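Local coordinates for protein aminotransferase (Helicobacter pylori, PDB 2FNU) that catalyses the pyridoxal-phosphate-dependent transamination of a UDP-4-keto-hexose with L-glutamate, the second step of pseudaminic acid biosynthesis for flagellin modification, at residues B[9-12]-B[13-17]; B[231-234]-B[235-238]. All coordinates share one frame; numbering follows the deposited sequence.

Interaction 1 (B[9-12]-B[13-17]); sequences PCLD and KEDKK. With UD1 (uridine-diphosphate-N-acetylglucosamine), chain F.
With chi1 at 64°, D12 tucks its CG between its own backbone N and carbonyl carbon, while D15 turns its CG back beside its backbone N and away from its carbonyl carbon (chi1 -63°); each carboxylate thereby reaches the backbone N of the other residue. D12 OD2 accepts from D15 N at 3.1 Å, the donor lying nearly in line with the C-O bond. In return D12 N donates to D15 OD2 at 2.9 Å, meeting that oxygen from above the carboxylate plane. These reciprocal bonds make a capping box at the start of helix 13-23, with D12 as N-cap. The first main-chain bond of the helix runs from K16 N to D12 O (3.1 Å), and the extended K16 side chain lies alongside the same carbonyl, its CG 3.4 Å from D12 O. L11 rests its CG 4.0 Å from D15 CB. Earlier in the loop, P9 sets its CD 3.6 Å from N3 of the UD1 uracil. K16 NZ hydrogen-bonds to N24 OD1 of the second subunit. Capping brings D12 OD2 and D15 OD2 within 3.2 Å, a like-charge approach that would be unfavourable alone but that the salt bridges from K245 to both OD1 atoms, together with S241 and Q242 at D15, would offset; the helix N-terminus would probably also favour the negative pair.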
loop_
_atom_site.group_PDB
_atom_site.type_symbol
_atom_site.label_atom_id
_atom_site.label_comp_id
_atom_site.label_asym_id
_atom_site.label_seq_id
_atom_site.Cartn_x
_atom_site.Cartn_y
_atom_site.Cartn_z
ATOM N N PRO B 9 2.400 -5.267 19.084
ATOM C CA PRO B 9 3.498 -4.342 18.871
ATOM C C PRO B 9 4.109 -3.931 20.206
ATOM O O PRO B 9 3.409 -3.897 21.222
ATOM C CB PRO B 9 2.814 -3.135 18.205
ATOM C CG PRO B 9 1.390 -3.174 18.712
ATOM C CD PRO B 9 1.079 -4.653 18.816
ATOM N N CYS B 10 5.390 -3.593 20.180
ATOM C CA CYS B 10 6.103 -3.230 21.396
ATOM C C CYS B 10 6.833 -1.916 21.171
ATOM O O CYS B 10 8.043 -1.901 20.926
ATOM C CB CYS B 10 7.084 -4.344 21.776
ATOM S SG CYS B 10 6.260 -5.941 22.071
ATOM N N LEU B 11 6.087 -0.810 21.257
ATOM C CA LEU B 11 6.675 0.529 21.098
ATOM C C LEU B 11 7.102 1.090 22.437
ATOM O O LEU B 11 6.452 0.826 23.443
ATOM C CB LEU B 11 5.654 1.485 20.458
ATOM C CG LEU B 11 5.635 1.554 18.925
ATOM C CD1 LEU B 11 5.570 0.186 18.299
ATOM C CD2 LEU B 11 4.491 2.429 18.435
ATOM N N ASP B 12 8.176 1.876 22.435
ATOM C CA ASP B 12 8.638 2.553 23.654
ATOM C C ASP B 12 8.694 4.064 23.429
ATOM O O ASP B 12 8.288 4.562 22.382
ATOM C CB ASP B 12 9.996 1.998 24.125
ATOM C CG ASP B 12 11.129 2.240 23.127
ATOM O OD1 ASP B 12 12.207 1.625 23.303
ATOM O OD2 ASP B 12 10.971 3.027 22.169
ATOM N N LYS B 13 9.203 4.803 24.412
ATOM C CA LYS B 13 9.191 6.272 24.305
ATOM C C LYS B 13 10.028 6.826 23.155
ATOM O O LYS B 13 9.694 7.875 22.590
ATOM C CB LYS B 13 9.560 6.936 25.649
ATOM C CG LYS B 13 10.943 6.603 26.197
ATOM C CD LYS B 13 11.995 7.641 25.794
ATOM C CE LYS B 13 13.354 7.350 26.426
ATOM N NZ LYS B 13 13.313 7.456 27.913
ATOM N N GLU B 14 11.125 6.153 22.815
ATOM C CA GLU B 14 11.973 6.604 21.715
ATOM C C GLU B 14 11.211 6.469 20.396
ATOM O O GLU B 14 11.313 7.341 19.522
ATOM C CB GLU B 14 13.286 5.809 21.659
ATOM C CG GLU B 14 14.310 6.181 22.733
ATOM C CD GLU B 14 15.665 5.509 22.501
ATOM O OE1 GLU B 14 15.908 5.011 21.371
ATOM O OE2 GLU B 14 16.490 5.483 23.448
ATOM N N ASP B 15 10.452 5.375 20.259
ATOM C CA ASP B 15 9.644 5.163 19.054
ATOM C C ASP B 15 8.619 6.293 18.912
ATOM O O ASP B 15 8.428 6.850 17.823
ATOM C CB ASP B 15 8.898 3.829 19.112
ATOM C CG ASP B 15 9.824 2.624 19.156
ATOM O OD1 ASP B 15 10.944 2.668 18.592
ATOM O OD2 ASP B 15 9.415 1.617 19.777
ATOM N N LYS B 16 7.948 6.608 20.017
ATOM C CA LYS B 16 6.905 7.643 20.004
ATOM C C LYS B 16 7.486 9.023 19.712
ATOM O O LYS B 16 6.908 9.791 18.931
ATOM C CB LYS B 16 6.104 7.604 21.315
ATOM C CG LYS B 16 5.486 6.227 21.541
ATOM C CD LYS B 16 4.859 6.064 22.931
ATOM C CE LYS B 16 4.393 4.636 23.158
ATOM N NZ LYS B 16 3.841 4.433 24.525
ATOM N N LYS B 17 8.640 9.329 20.304
ATOM C CA LYS B 17 9.388 10.557 19.989
ATOM C C LYS B 17 9.736 10.656 18.507
ATOM O O LYS B 17 9.612 11.724 17.889
ATOM C CB LYS B 17 10.683 10.628 20.808
ATOM C CG LYS B 17 11.482 11.909 20.622
ATOM C CD LYS B 17 12.652 11.959 21.612
ATOM C CE LYS B 17 13.400 13.283 21.537
ATOM N NZ LYS B 17 12.706 14.353 22.311
HETATM C "C1'" UD1 F . -2.260 -12.620 9.182
HETATM C "C2'" UD1 F . -1.298 -13.779 9.493
HETATM C "C3'" UD1 F . 0.075 -13.295 9.948
HETATM C "C4'" UD1 F . 0.603 -12.199 9.012
HETATM C "C5'" UD1 F . -0.414 -11.084 8.700
HETATM C "C6'" UD1 F . -0.536 -10.072 9.842
HETATM C "C7'" UD1 F . -2.571 -15.768 10.208
HETATM C "C8'" UD1 F . -3.278 -16.479 11.331
HETATM N "N2'" UD1 F . -1.894 -14.653 10.504
HETATM O "O1'" UD1 F . -2.707 -12.005 10.393
HETATM O "O3'" UD1 F . 1.013 -14.396 9.949
HETATM O "O5'" UD1 F . -1.689 -11.622 8.313
HETATM O "O7'" UD1 F . -2.618 -16.208 9.084
HETATM N N1 UD1 F . -2.812 -7.429 16.823
HETATM C C2 UD1 F . -2.294 -6.403 17.639
HETATM N N3 UD1 F . -2.071 -5.185 17.121
HETATM C C4 UD1 F . -2.339 -4.905 15.838
HETATM C C5 UD1 F . -2.853 -5.875 14.978
HETATM C C6 UD1 F . -3.101 -7.152 15.467
HETATM O O2 UD1 F . -2.040 -6.639 18.847
HETATM O O4 UD1 F . -2.117 -3.758 15.407
HETATM C C1B UD1 F . -3.059 -8.756 17.424
HETATM C C2B UD1 F . -4.469 -8.744 17.999
HETATM O "O2'" UD1 F . -4.462 -9.392 19.274
HETATM C C3B UD1 F . -5.286 -9.536 17.002
HETATM C C4B UD1 F . -4.268 -10.501 16.431
HETATM O O4B UD1 F . -3.015 -9.808 16.452
HETATM O O3B UD1 F . -6.387 -10.234 17.597
HETATM C C5B UD1 F . -4.634 -10.875 15.010
HETATM O O5B UD1 F . -3.645 -11.775 14.529
HETATM P PA UD1 F . -3.986 -12.697 13.249
HETATM O O1A UD1 F . -2.711 -13.419 12.837
HETATM O O2A UD1 F . -5.235 -13.502 13.569
HETATM O O3A UD1 F . -4.335 -11.495 12.222
HETATM P PB UD1 F . -4.267 -11.632 10.612
HETATM O O1B UD1 F . -5.121 -12.806 10.158
HETATM O O2B UD1 F . -4.491 -10.241 10.039
#

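Interaction 2 (B[231-234]-B[235-238]); sequences LNEI and QSAL
The first turn of helix 233-244, with N232 as its N-cap, is closed by a serine that reaches back to the capping residue. S236 grips N232 O twice: OG donates at 2.8 Å from above the carbonyl plane, 41° out of it, and backbone N donates at 3.0 Å, closer to that plane. The hydroxyl gets there because OG stands beside its own backbone N, anti to the carbonyl carbon (chi1 -66°). The next main-chain bonds follow in order, A237 N to E233 O at 3.0 Å and L238 N to I234 O at 3.2 Å. L231, just ahead of the cap, sends its two methyl groups to different neighbours: CD2 comes 3.6 Å from S236 OG, and CD1 lies 3.7 Å from Q235 CB. The side chains of N232 and Q235 cross at about a right angle, their amide planes 26° apart. Both side chains also pack across the subunit interface, N232 on Q235 of the second subunit and Q235 on N232 of that subunit. The E233 carboxylate accepts from the backbone N atoms of R33 and S34, tying the turn to helix 32-45. In these buried surroundings, the double grip gives N232 O two donors and the serine hydroxyl an acceptor within a single turn.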
loop_
_atom_site.group_PDB
_atom_site.type_symbol
_atom_site.label_atom_id
_atom_site.label_comp_id
_atom_site.label_asym_id
_atom_site.label_seq_id
_atom_site.Cartn_x
_atom_site.Cartn_y
_atom_site.Cartn_z
ATOM N N LEU B 231 6.375 3.484 1.580
ATOM C CA LEU B 231 6.284 3.623 3.023
ATOM C C LEU B 231 6.519 5.096 3.354
ATOM O O LEU B 231 7.502 5.687 2.902
ATOM C CB LEU B 231 7.356 2.761 3.692
ATOM C CG LEU B 231 7.180 2.571 5.212
ATOM C CD1 LEU B 231 5.980 1.651 5.489
ATOM C CD2 LEU B 231 8.433 1.974 5.845
ATOM N N ASN B 232 5.625 5.698 4.135
ATOM C CA ASN B 232 5.772 7.133 4.399
ATOM C C ASN B 232 6.795 7.422 5.503
ATOM O O ASN B 232 7.388 6.493 6.073
ATOM C CB ASN B 232 4.404 7.753 4.705
ATOM C CG ASN B 232 3.732 7.113 5.900
ATOM O OD1 ASN B 232 2.685 6.455 5.785
ATOM N ND2 ASN B 232 4.350 7.268 7.050
ATOM N N GLU B 233 7.016 8.709 5.799
ATOM C CA GLU B 233 8.067 9.092 6.745
ATOM C C GLU B 233 7.706 8.773 8.184
ATOM O O GLU B 233 8.592 8.533 9.007
ATOM C CB GLU B 233 8.398 10.581 6.619
ATOM C CG GLU B 233 9.000 10.936 5.291
ATOM C CD GLU B 233 10.447 10.500 5.201
ATOM O OE1 GLU B 233 10.708 9.436 4.609
ATOM O OE2 GLU B 233 11.317 11.207 5.752
ATOM N N ILE B 234 6.418 8.801 8.505
ATOM C CA ILE B 234 5.980 8.509 9.868
ATOM C C ILE B 234 6.353 7.054 10.176
ATOM O O ILE B 234 6.990 6.762 11.186
ATOM C CB ILE B 234 4.466 8.711 10.023
ATOM C CG1 ILE B 234 4.075 10.177 9.740
ATOM C CG2 ILE B 234 4.011 8.305 11.425
ATOM C CD1 ILE B 234 2.554 10.371 9.603
ATOM N N GLN B 235 6.012 6.150 9.260
ATOM C CA GLN B 235 6.271 4.730 9.471
ATOM C C GLN B 235 7.754 4.427 9.370
ATOM O O GLN B 235 8.244 3.535 10.050
ATOM C CB GLN B 235 5.591 3.909 8.398
ATOM C CG GLN B 235 4.119 4.009 8.336
ATOM C CD GLN B 235 3.607 3.337 7.069
ATOM O OE1 GLN B 235 2.970 2.290 7.139
ATOM N NE2 GLN B 235 3.920 3.923 5.896
ATOM N N SER B 236 8.469 5.140 8.498
ATOM C CA SER B 236 9.918 4.929 8.364
ATOM C C SER B 236 10.660 5.332 9.639
ATOM O O SER B 236 11.640 4.692 10.039
ATOM C CB SER B 236 10.459 5.722 7.175
ATOM O OG SER B 236 9.925 5.217 5.963
ATOM N N ALA B 237 10.200 6.398 10.287
ATOM C CA ALA B 237 10.798 6.809 11.563
ATOM C C ALA B 237 10.569 5.736 12.619
ATOM O O ALA B 237 11.468 5.409 13.402
ATOM C CB ALA B 237 10.163 8.127 12.027
ATOM N N LEU B 238 9.348 5.197 12.654
ATOM C CA LEU B 238 9.046 4.095 13.538
ATOM C C LEU B 238 9.946 2.894 13.246
ATOM O O LEU B 238 10.516 2.286 14.158
ATOM C CB LEU B 238 7.563 3.745 13.411
ATOM C CG LEU B 238 7.026 2.668 14.331
ATOM C CD1 LEU B 238 7.504 2.886 15.781
ATOM C CD2 LEU B 238 5.481 2.623 14.236
#

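How the interactions relate
Interactions 1 and 2, their centres about 13 Å apart, are the N-terminal turns of helices 13-23 and 233-244. They meet at L238: its CD1 packs 3.7 Å from D15 CB and 3.9 Å from L11 CG, against the capping box of interaction 1. Further along helix 13-23, V19 and L23 pack against I234. In interaction 2 the E233 side chain is about 6 Å from a UD1, a different copy from the one beside P9, and the L231 side chain is about 9 Å from a PMP. Both helix starts thus lie near a UD1 and touch the second subunit.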